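DNA polymerase III beta subunit (Streptococcus pyogenes, PDB 2AVT) forms a ring-shaped dimeric sliding clamp that probably encircles DNA and tethers the replicative polymerase to its template. Local coordinates at residues F266-L271 with K339-E344; T332-S337 with Q370-V375. All blocks are in the same frame, centred on the assembly; numbering follows the deposited sequence.

Interaction 1: F266-L271 with K339-E344; sequences FNTQSL and KAIKSE
I341 meets T268 with its beta-branch: I341 CG2 stands 3.9 Å from T268 OG1, and T268 CG2 in turn lies 3.7 Å from the backbone O of I341. The side chains of T268 and I341 also both touch V346 of strand 345-350. At S343 the backbone does the work. S343 O accepts from T268 OG1 at 2.8 Å, with the donor tilted 32° from the carbonyl plane, while the S343 side chain turns to T345 O and G362 N. The torsion of T268 (chi1 -59°) places OG1 beside its own backbone N and CG2 anti to that N, next to the I341 carbonyl. E344 contributes its carbonyl O: T268 N donates to E344 O at 2.8 Å (154° at the hydrogen), and E344 O also accepts from a water, whose oxygen receives the N-H of Q269 N at 2.7 Å. N267 CA adds a weak C-H...O approach to E344 O at 3.6 Å. N267 occupies the N-cap position of helix 268-282, where strand 262-267 gives way to the helix. Two first-turn N-H groups, which have no preceding helical carbonyls to bind, thus reach E344 O, one directly and one through water. The chemistry implies that the loop's carbonyls anchor the helix start, and the partial positive charge expected there would probably strengthen these bonds.

Interaction 2: T332-S337 with Q370-V375; sequences TYLIES and QLITPV
Helix 331-339 runs nearly antiparallel to strand 367-372 across this contact: the segment axes make an angle of 170° and approach to 9.5 Å, and Y333 and S337, one helical turn apart, stand opposite I372 and Q370. The amide of Q370 meets S337 with both ends; one bond is clear. Q370 NE2 donates to S337 O at 3.1 Å, a fairly straight bond (166° at the hydrogen) with the acceptor close to the amide plane, while Q370 OE1 lies 3.0 Å from S337 OG. S337 OG is also 3.2 Å from Y333 O, so Q370 OE1 and Y333 O are alternative acceptors for it. Such a helix laid against a sheet belongs to the clamp fold, here in its C-terminal domain, whose other helix, 268-282, meets L334 through M275. I372 is the apolar link between strand and helix. With CG1 beside the backbone N (chi1 -67°) and the chain extended, I372 CD1 reaches the helix, 3.7 Å from L334 CA and 3.6 Å from S337 OG. The other branch, I372 CG2, faces Y333 CB at 4.2 Å. On the sheet side I372 packs on F357 and L359, and the side chain of Y333 also touches H183 and R184.

Overall arrangement
Both contacts lie in the C-terminal domain, with centres about 13 Å apart, and the packing of I341 CG1 on Q370 NE2, 3.7 Å away, joins them directly. Their segments alternate along the chain: 266-271, 332-337, 339-344, then 370-375. Helix 331-339 enters interaction 2, and the loop leaving it enters interaction 1 before strand 345-350 begins. Strands 262-267 and 367-372 belong to one antiparallel sheet, separated by strands 345-350 and 357-361, and this sheet continues through strand 184-191 into the central domain. Interaction 1 ties the start of helix 268-282 to the loop that leads into strand 345-350, and interaction 2 sets helix 331-339 on strand 367-372 of the same sheet.

Interaction 1: F266-L271 with K339-E344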
loop_
_atom_site.group_PDB
_atom_site.type_symbol
_atom_site.label_atom_id
_atom_site.label_comp_id
_atom_site.label_asym_id
_atom_site.label_seq_id
_atom_site.Cartn_x
_atom_site.Cartn_y
_atom_site.Cartn_z
ATOM N N PHE A 266 -12.019 18.787 25.673
ATOM C CA PHE A 266 -11.343 19.249 24.463
ATOM C C PHE A 266 -12.100 18.832 23.219
ATOM O O PHE A 266 -12.949 17.944 23.249
ATOM C CB PHE A 266 -9.947 18.629 24.305
ATOM C CG PHE A 266 -9.041 18.783 25.490
ATOM C CD1 PHE A 266 -9.113 17.909 26.559
ATOM C CD2 PHE A 266 -8.039 19.737 25.482
ATOM C CE1 PHE A 266 -8.198 17.977 27.590
ATOM C CE2 PHE A 266 -7.126 19.810 26.507
ATOM C CZ PHE A 266 -7.204 18.928 27.560
ATOM N N ASN A 267 -11.763 19.476 22.112
ATOM C CA ASN A 267 -12.336 19.118 20.830
ATOM C C ASN A 267 -11.545 17.840 20.518
ATOM O O ASN A 267 -10.312 17.867 20.460
ATOM C CB ASN A 267 -12.027 20.200 19.800
ATOM C CG ASN A 267 -12.434 19.805 18.404
ATOM O OD1 ASN A 267 -13.346 20.389 17.825
ATOM N ND2 ASN A 267 -11.761 18.801 17.853
ATOM N N THR A 268 -12.243 16.724 20.347
ATOM C CA THR A 268 -11.592 15.444 20.086
ATOM C C THR A 268 -10.487 15.476 19.024
ATOM O O THR A 268 -9.364 15.026 19.274
ATOM C CB THR A 268 -12.630 14.384 19.683
ATOM O OG1 THR A 268 -13.590 14.242 20.732
ATOM C CG2 THR A 268 -11.961 13.045 19.438
ATOM N N GLN A 269 -10.805 16.024 17.855
ATOM C CA GLN A 269 -9.860 16.085 16.746
ATOM C C GLN A 269 -8.638 16.984 16.941
ATOM O O GLN A 269 -7.516 16.567 16.654
ATOM C CB GLN A 269 -10.585 16.501 15.466
ATOM C CG GLN A 269 -9.720 16.401 14.211
ATOM C CD GLN A 269 -10.480 16.732 12.940
ATOM O OE1 GLN A 269 -10.824 17.887 12.685
ATOM N NE2 GLN A 269 -10.754 15.711 12.136
ATOM N N SER A 270 -8.845 18.209 17.415
ATOM C CA SER A 270 -7.728 19.126 17.612
ATOM C C SER A 270 -6.731 18.579 18.627
ATOM O O SER A 270 -5.524 18.761 18.473
ATOM C CB SER A 270 -8.224 20.509 18.057
ATOM O OG SER A 270 -8.739 20.486 19.376
ATOM N N LEU A 271 -7.230 17.905 19.658
ATOM C CA LEU A 271 -6.353 17.334 20.678
ATOM C C LEU A 271 -5.547 16.172 20.101
ATOM O O LEU A 271 -4.381 15.961 20.465
ATOM C CB LEU A 271 -7.164 16.842 21.880
ATOM C CG LEU A 271 -6.303 16.228 22.989
ATOM C CD1 LEU A 271 -5.241 17.239 23.418
ATOM C CD2 LEU A 271 -7.172 15.824 24.177
ATOM N N LYS A 339 -8.796 8.456 18.740
ATOM C CA LYS A 339 -9.230 7.948 17.449
ATOM C C LYS A 339 -10.510 7.144 17.647
ATOM O O LYS A 339 -11.387 7.132 16.782
ATOM C CB LYS A 339 -8.128 7.073 16.833
ATOM C CG LYS A 339 -8.399 6.645 15.397
ATOM C CD LYS A 339 -7.169 6.001 14.764
ATOM C CE LYS A 339 -7.432 5.605 13.318
ATOM N NZ LYS A 339 -6.205 5.066 12.652
ATOM N N ALA A 340 -10.621 6.492 18.802
ATOM C CA ALA A 340 -11.793 5.681 19.127
ATOM C C ALA A 340 -13.035 6.478 19.555
ATOM O O ALA A 340 -14.105 5.905 19.734
ATOM C CB ALA A 340 -11.438 4.686 20.208
ATOM N N ILE A 341 -12.897 7.788 19.718
ATOM C CA ILE A 341 -14.025 8.623 20.131
ATOM C C ILE A 341 -14.660 9.321 18.935
ATOM O O ILE A 341 -14.032 10.153 18.290
ATOM C CB ILE A 341 -13.572 9.679 21.165
ATOM C CG1 ILE A 341 -13.091 8.979 22.440
ATOM C CG2 ILE A 341 -14.720 10.614 21.501
ATOM C CD1 ILE A 341 -12.409 9.923 23.439
ATOM N N LYS A 342 -15.907 8.977 18.635
ATOM C CA LYS A 342 -16.604 9.573 17.502
ATOM C C LYS A 342 -17.174 10.955 17.794
ATOM O O LYS A 342 -17.378 11.746 16.873
ATOM C CB LYS A 342 -17.749 8.669 17.032
ATOM C CG LYS A 342 -17.333 7.316 16.483
ATOM C CD LYS A 342 -18.575 6.517 16.086
ATOM C CE LYS A 342 -18.245 5.120 15.574
ATOM N NZ LYS A 342 -19.496 4.354 15.278
ATOM N N SER A 343 -17.430 11.247 19.065
ATOM C CA SER A 343 -18.004 12.539 19.442
ATOM C C SER A 343 -17.078 13.727 19.204
ATOM O O SER A 343 -15.852 13.612 19.290
ATOM C CB SER A 343 -18.430 12.529 20.908
ATOM O OG SER A 343 -17.309 12.398 21.756
ATOM N N GLU A 344 -17.679 14.876 18.915
ATOM C CA GLU A 344 -16.920 16.085 18.660
ATOM C C GLU A 344 -16.045 16.464 19.851
ATOM O O GLU A 344 -14.972 17.034 19.679
ATOM C CB GLU A 344 -17.870 17.238 18.314
ATOM C CG GLU A 344 -17.160 18.523 17.912
ATOM C CD GLU A 344 -18.113 19.612 17.438
ATOM O OE1 GLU A 344 -18.778 19.417 16.401
ATOM O OE2 GLU A 344 -18.195 20.668 18.105
HETATM O O HOH W 1 -13.404 16.613 17.254
#

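Interaction 2: T332-S337 with Q370-V375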
loop_
_atom_site.group_PDB
_atom_site.type_symbol
_atom_site.label_atom_id
_atom_site.label_comp_id
_atom_site.label_asym_id
_atom_site.label_seq_id
_atom_site.Cartn_x
_atom_site.Cartn_y
_atom_site.Cartn_z
ATOM N N THR A 332 1.112 8.085 22.261
ATOM C CA THR A 332 0.473 7.099 21.382
ATOM C C THR A 332 -0.820 6.558 21.988
ATOM O O THR A 332 -1.795 6.313 21.285
ATOM C CB THR A 332 1.394 5.898 21.103
ATOM O OG1 THR A 332 2.555 6.343 20.394
ATOM C CG2 THR A 332 0.670 4.858 20.261
ATOM N N TYR A 333 -0.813 6.380 23.303
ATOM C CA TYR A 333 -1.968 5.876 24.025
ATOM C C TYR A 333 -3.153 6.839 23.930
ATOM O O TYR A 333 -4.286 6.422 23.694
ATOM C CB TYR A 333 -1.584 5.644 25.483
ATOM C CG TYR A 333 -0.593 4.515 25.676
ATOM C CD1 TYR A 333 -0.225 3.697 24.614
ATOM C CD2 TYR A 333 -0.073 4.229 26.931
ATOM C CE1 TYR A 333 0.623 2.623 24.801
ATOM C CE2 TYR A 333 0.773 3.159 27.126
ATOM C CZ TYR A 333 1.115 2.357 26.060
ATOM O OH TYR A 333 1.929 1.268 26.267
ATOM N N LEU A 334 -2.883 8.129 24.106
ATOM C CA LEU A 334 -3.930 9.136 24.028
ATOM C C LEU A 334 -4.420 9.254 22.591
ATOM O O LEU A 334 -5.625 9.357 22.336
ATOM C CB LEU A 334 -3.406 10.491 24.509
ATOM C CG LEU A 334 -4.424 11.636 24.478
ATOM C CD1 LEU A 334 -5.706 11.212 25.205
ATOM C CD2 LEU A 334 -3.825 12.866 25.129
ATOM N N ILE A 335 -3.478 9.235 21.651
ATOM C CA ILE A 335 -3.810 9.327 20.237
ATOM C C ILE A 335 -4.804 8.234 19.856
ATOM O O ILE A 335 -5.836 8.504 19.249
ATOM C CB ILE A 335 -2.536 9.211 19.361
ATOM C CG1 ILE A 335 -1.602 10.392 19.659
ATOM C CG2 ILE A 335 -2.913 9.191 17.878
ATOM C CD1 ILE A 335 -0.327 10.409 18.842
ATOM N N GLU A 336 -4.500 6.999 20.230
ATOM C CA GLU A 336 -5.374 5.882 19.926
ATOM C C GLU A 336 -6.730 5.972 20.644
ATOM O O GLU A 336 -7.762 5.582 20.090
ATOM C CB GLU A 336 -4.655 4.571 20.258
ATOM C CG GLU A 336 -3.622 4.193 19.192
ATOM C CD GLU A 336 -2.722 3.043 19.592
ATOM O OE1 GLU A 336 -3.216 2.081 20.211
ATOM O OE2 GLU A 336 -1.516 3.095 19.265
ATOM N N SER A 337 -6.734 6.493 21.870
ATOM C CA SER A 337 -7.982 6.644 22.617
ATOM C C SER A 337 -8.872 7.675 21.931
ATOM O O SER A 337 -10.086 7.504 21.846
ATOM C CB SER A 337 -7.706 7.085 24.057
ATOM O OG SER A 337 -7.224 6.003 24.840
ATOM N N GLN A 370 -12.391 4.974 28.932
ATOM C CA GLN A 370 -11.036 4.532 28.622
ATOM C C GLN A 370 -10.128 5.015 29.747
ATOM O O GLN A 370 -10.314 6.110 30.278
ATOM C CB GLN A 370 -10.564 5.093 27.279
ATOM C CG GLN A 370 -11.360 4.579 26.082
ATOM C CD GLN A 370 -10.844 5.123 24.775
ATOM O OE1 GLN A 370 -9.859 4.622 24.224
ATOM N NE2 GLN A 370 -11.491 6.163 24.274
ATOM N N LEU A 371 -9.148 4.186 30.096
ATOM C CA LEU A 371 -8.215 4.475 31.182
ATOM C C LEU A 371 -6.770 4.449 30.658
ATOM O O LEU A 371 -6.379 3.513 29.967
ATOM C CB LEU A 371 -8.407 3.412 32.273
ATOM C CG LEU A 371 -7.987 3.615 33.735
ATOM C CD1 LEU A 371 -8.858 4.681 34.373
ATOM C CD2 LEU A 371 -8.147 2.302 34.502
ATOM N N ILE A 372 -5.988 5.475 30.986
ATOM C CA ILE A 372 -4.594 5.556 30.553
ATOM C C ILE A 372 -3.660 5.809 31.731
ATOM O O ILE A 372 -3.818 6.789 32.463
ATOM C CB ILE A 372 -4.372 6.698 29.548
ATOM C CG1 ILE A 372 -5.098 6.402 28.236
ATOM C CG2 ILE A 372 -2.875 6.888 29.305
ATOM C CD1 ILE A 372 -5.005 7.538 27.225
ATOM N N THR A 373 -2.687 4.926 31.910
ATOM C CA THR A 373 -1.729 5.066 32.996
ATOM C C THR A 373 -0.631 6.043 32.597
ATOM O O THR A 373 -0.046 5.936 31.520
ATOM C CB THR A 373 -1.102 3.720 33.346
ATOM O OG1 THR A 373 -2.128 2.822 33.792
ATOM C CG2 THR A 373 -0.058 3.887 34.435
ATOM N N PRO A 374 -0.345 7.021 33.464
ATOM C CA PRO A 374 0.682 8.035 33.219
ATOM C C PRO A 374 2.097 7.560 33.551
ATOM O O PRO A 374 2.301 6.442 34.026
ATOM C CB PRO A 374 0.233 9.186 34.108
ATOM C CG PRO A 374 -0.300 8.462 35.304
ATOM C CD PRO A 374 -1.090 7.314 34.703
ATOM N N VAL A 375 3.068 8.430 33.303
ATOM C CA VAL A 375 4.468 8.121 33.566
ATOM C C VAL A 375 5.020 9.013 34.679
ATOM O O VAL A 375 4.966 10.242 34.585
ATOM C CB VAL A 375 5.324 8.324 32.284
ATOM C CG1 VAL A 375 6.789 8.036 32.577
ATOM C CG2 VAL A 375 4.817 7.411 31.172
#